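Local coordinates for purine nucleoside phosphorylase (Anopheles gambiae, PDB 2P4S), which catalyses the phosphorolysis of inosine, guanosine and their 2'-deoxy forms to free purine base and pentose 1-phosphate in the purine salvage pathway, at residues I214-D219 against G357-R362. Numbering follows the deposited sequence.
Sequences IMLIKD and GEFVSR
Phe359 carries this contact from the helix side, reaching across to Ile214 and Leu216 of the strand with the far end of its ring. The tighter touch is at the edge: Leu216 CD2 lies close to the ring plane, 3.9 Å from Phe359 CZ. Ile214 approaches obliquely and less closely, its CG2 4.4 Å from Phe359 CE2. With CG anti to the backbone N (chi1 180°), the phenyl group extends well out from the helix, which lets it bridge the 10.2 Å between Phe359 CA and Ile214 CA, the nearest CA pair of the two segments. All three side chains are buried, and apolar contact is all that joins the two segments; the strand spends its backbone bonds on its sheet neighbours, and Leu216 forms backbone hydrogen bonds with Arg273 and Gly275 of strand 272-279. Phe323 of strand 319-329 meets the ring edge-to-face, while Ala259 and Ile262 of helix 253-265 also pack against it.

The partly exposed side of the helix, which does not touch the strand, is held by polar bonds instead: Glu358 and Arg362 pair one turn apart. Arg362 NE donates to the anti lone pair of Glu358 OE2 at 2.6 Å, nearly in the guanidinium plane and fairly straight (163°); the second bond, from Arg362 NH2, is weak. Arg362 NH1 bonds further to Gln265 OE1, which probably helps fix the rotation of the guanidinium.

Within this contact a single phenylalanine links helix 353-370 to strand 214-221 of the mixed sheet, an arrangement that belongs to the alpha/beta fold of the PNP/MTAP phosphorylase family.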
ATOM      1  N   ILE A 214     -14.200   1.650 -24.935  1.00 18.68           N
ATOM      2  CA  ILE A 214     -14.701   2.093 -23.653  1.00 18.03           C
ATOM      3  C   ILE A 214     -14.963   0.846 -22.820  1.00 17.68           C
ATOM      4  O   ILE A 214     -15.746  -0.029 -23.221  1.00 17.89           O
ATOM      5  CB  ILE A 214     -15.982   2.894 -23.858  1.00 18.88           C
ATOM      6  CG1 ILE A 214     -15.661   4.196 -24.615  1.00 21.38           C
ATOM      7  CG2 ILE A 214     -16.755   3.120 -22.544  1.00 17.28           C
ATOM      8  CD1 ILE A 214     -16.921   4.900 -25.123  1.00 24.27           C
ATOM      9  N   MET A 215     -14.293   0.752 -21.684  1.00 16.21           N
ATOM     10  CA  MET A 215     -14.599  -0.265 -20.709  1.00 16.02           C
ATOM     11  C   MET A 215     -15.509   0.271 -19.623  1.00 16.15           C
ATOM     12  O   MET A 215     -15.065   1.074 -18.808  1.00 16.45           O
ATOM     13  CB  MET A 215     -13.327  -0.801 -20.055  1.00 15.90           C
ATOM     14  CG  MET A 215     -13.586  -2.088 -19.243  1.00 14.84           C
ATOM     15  SD  MET A 215     -12.327  -2.394 -18.032  1.00 16.91           S
ATOM     16  CE  MET A 215     -12.667  -1.113 -16.788  1.00 12.07           C
ATOM     17  N   LEU A 216     -16.759  -0.213 -19.576  1.00 15.94           N
ATOM     18  CA  LEU A 216     -17.588  -0.049 -18.371  1.00 15.57           C
ATOM     19  C   LEU A 216     -16.862  -0.644 -17.182  1.00 15.50           C
ATOM     20  O   LEU A 216     -16.338  -1.749 -17.234  1.00 16.09           O
ATOM     21  CB  LEU A 216     -18.954  -0.730 -18.473  1.00 14.63           C
ATOM     22  CG  LEU A 216     -19.724  -0.404 -19.763  1.00 15.20           C
ATOM     23  CD1 LEU A 216     -20.985  -1.224 -19.885  1.00 13.92           C
ATOM     24  CD2 LEU A 216     -19.969   1.129 -19.937  1.00 12.21           C
ATOM     25  N   ILE A 217     -16.870   0.094 -16.089  1.00 15.30           N
ATOM     26  CA  ILE A 217     -16.306  -0.412 -14.868  1.00 14.39           C
ATOM     27  C   ILE A 217     -17.405  -1.182 -14.170  1.00 15.47           C
ATOM     28  O   ILE A 217     -18.462  -0.640 -13.825  1.00 16.77           O
ATOM     29  CB  ILE A 217     -15.659   0.710 -14.010  1.00 13.69           C
ATOM     30  CG1 ILE A 217     -14.654   1.499 -14.874  1.00 10.58           C
ATOM     31  CG2 ILE A 217     -15.031   0.096 -12.714  1.00 13.67           C
ATOM     32  CD1 ILE A 217     -13.934   2.697 -14.150  1.00 12.84           C
ATOM     33  N   LYS A 218     -17.159  -2.475 -14.031  1.00 15.55           N
ATOM     34  CA  LYS A 218     -18.071  -3.340 -13.361  1.00 16.64           C
ATOM     35  C   LYS A 218     -17.643  -3.447 -11.892  1.00 15.89           C
ATOM     36  O   LYS A 218     -18.474  -3.679 -11.014  1.00 16.79           O
ATOM     37  CB  LYS A 218     -18.064  -4.716 -14.050  1.00 15.20           C
ATOM     38  CG  LYS A 218     -18.955  -5.739 -13.363  1.00 19.38           C
ATOM     39  CD  LYS A 218     -18.957  -7.117 -14.086  1.00 18.35           C
ATOM     40  CE  LYS A 218     -20.176  -7.953 -13.611  1.00 19.67           C
ATOM     41  NZ  LYS A 218     -20.092  -9.326 -14.327  1.00 22.43           N
ATOM     42  N   ASP A 219     -16.340  -3.297 -11.639  1.00 15.07           N
ATOM     43  CA  ASP A 219     -15.806  -3.443 -10.312  1.00 14.82           C
ATOM     44  C   ASP A 219     -14.411  -2.847 -10.269  1.00 14.29           C
ATOM     45  O   ASP A 219     -13.844  -2.535 -11.311  1.00 13.81           O
ATOM     46  CB  ASP A 219     -15.755  -4.935  -9.911  1.00 15.45           C
ATOM     47  CG  ASP A 219     -15.917  -5.131  -8.403  1.00 16.84           C
ATOM     48  OD1 ASP A 219     -15.895  -4.114  -7.649  1.00 21.02           O
ATOM     49  OD2 ASP A 219     -16.029  -6.282  -7.969  1.00 19.56           O
ATOM     50  N   GLY A 357     -19.603  12.077 -26.178  1.00 24.61           N
ATOM     51  CA  GLY A 357     -20.679  13.008 -25.780  1.00 24.13           C
ATOM     52  C   GLY A 357     -22.064  12.401 -25.960  1.00 23.77           C
ATOM     53  O   GLY A 357     -22.906  12.460 -25.063  1.00 23.38           O
ATOM     54  N   GLU A 358     -22.278  11.790 -27.119  1.00 23.60           N
ATOM     55  CA  GLU A 358     -23.522  11.076 -27.415  1.00 24.73           C
ATOM     56  C   GLU A 358     -23.786   9.962 -26.407  1.00 23.71           C
ATOM     57  O   GLU A 358     -24.892   9.847 -25.866  1.00 24.10           O
ATOM     58  CB  GLU A 358     -23.460  10.517 -28.832  1.00 25.07           C
ATOM     59  CG  GLU A 358     -24.791   9.960 -29.349  1.00 31.51           C
ATOM     60  CD  GLU A 358     -25.944  11.000 -29.349  1.00 39.05           C
ATOM     61  OE1 GLU A 358     -25.720  12.164 -29.795  1.00 42.87           O
ATOM     62  OE2 GLU A 358     -27.068  10.654 -28.894  1.00 39.16           O
ATOM     63  N   PHE A 359     -22.747   9.168 -26.132  1.00 23.09           N
ATOM     64  CA  PHE A 359     -22.794   8.057 -25.140  1.00 21.79           C
ATOM     65  C   PHE A 359     -23.166   8.562 -23.763  1.00 20.72           C
ATOM     66  O   PHE A 359     -24.133   8.106 -23.155  1.00 20.44           O
ATOM     67  CB  PHE A 359     -21.437   7.272 -25.145  1.00 21.39           C
ATOM     68  CG  PHE A 359     -21.374   6.107 -24.161  1.00 21.16           C
ATOM     69  CD1 PHE A 359     -21.984   4.874 -24.459  1.00 19.56           C
ATOM     70  CD2 PHE A 359     -20.697   6.240 -22.954  1.00 17.01           C
ATOM     71  CE1 PHE A 359     -21.910   3.792 -23.565  1.00 22.24           C
ATOM     72  CE2 PHE A 359     -20.601   5.143 -22.052  1.00 21.71           C
ATOM     73  CZ  PHE A 359     -21.219   3.924 -22.358  1.00 22.22           C
ATOM     74  N   VAL A 360     -22.423   9.540 -23.269  1.00 21.15           N
ATOM     75  CA  VAL A 360     -22.716  10.084 -21.940  1.00 20.68           C
ATOM     76  C   VAL A 360     -24.105  10.769 -21.845  1.00 21.21           C
ATOM     77  O   VAL A 360     -24.823  10.648 -20.843  1.00 20.76           O
ATOM     78  CB  VAL A 360     -21.582  11.012 -21.434  1.00 20.63           C
ATOM     79  CG1 VAL A 360     -22.011  11.774 -20.140  1.00 18.77           C
ATOM     80  CG2 VAL A 360     -20.320  10.163 -21.157  1.00 19.50           C
ATOM     81  N   SER A 361     -24.442  11.490 -22.897  1.00 21.52           N
ATOM     82  CA  SER A 361     -25.721  12.177 -23.031  1.00 23.37           C
ATOM     83  C   SER A 361     -26.932  11.225 -22.982  1.00 22.52           C
ATOM     84  O   SER A 361     -27.930  11.486 -22.295  1.00 23.85           O
ATOM     85  CB  SER A 361     -25.656  12.969 -24.347  1.00 23.59           C
ATOM     86  OG  SER A 361     -26.859  13.613 -24.567  1.00 30.15           O
ATOM     87  N   ARG A 362     -26.824  10.085 -23.658  1.00 22.79           N
ATOM     88  CA  ARG A 362     -27.829   9.016 -23.532  1.00 22.18           C
ATOM     89  C   ARG A 362     -27.936   8.344 -22.162  1.00 22.46           C
ATOM     90  O   ARG A 362     -29.051   8.030 -21.748  1.00 22.07           O
ATOM     91  CB  ARG A 362     -27.671   8.008 -24.648  1.00 22.82           C
ATOM     92  CG  ARG A 362     -27.911   8.657 -25.965  1.00 23.54           C
ATOM     93  CD  ARG A 362     -28.172   7.699 -27.066  1.00 26.91           C
ATOM     94  NE  ARG A 362     -28.284   8.430 -28.335  1.00 27.97           N
ATOM     95  CZ  ARG A 362     -28.898   7.964 -29.423  1.00 31.27           C
ATOM     96  NH1 ARG A 362     -29.441   6.744 -29.411  1.00 30.54           N
ATOM     97  NH2 ARG A 362     -28.939   8.701 -30.533  1.00 30.86           N
TER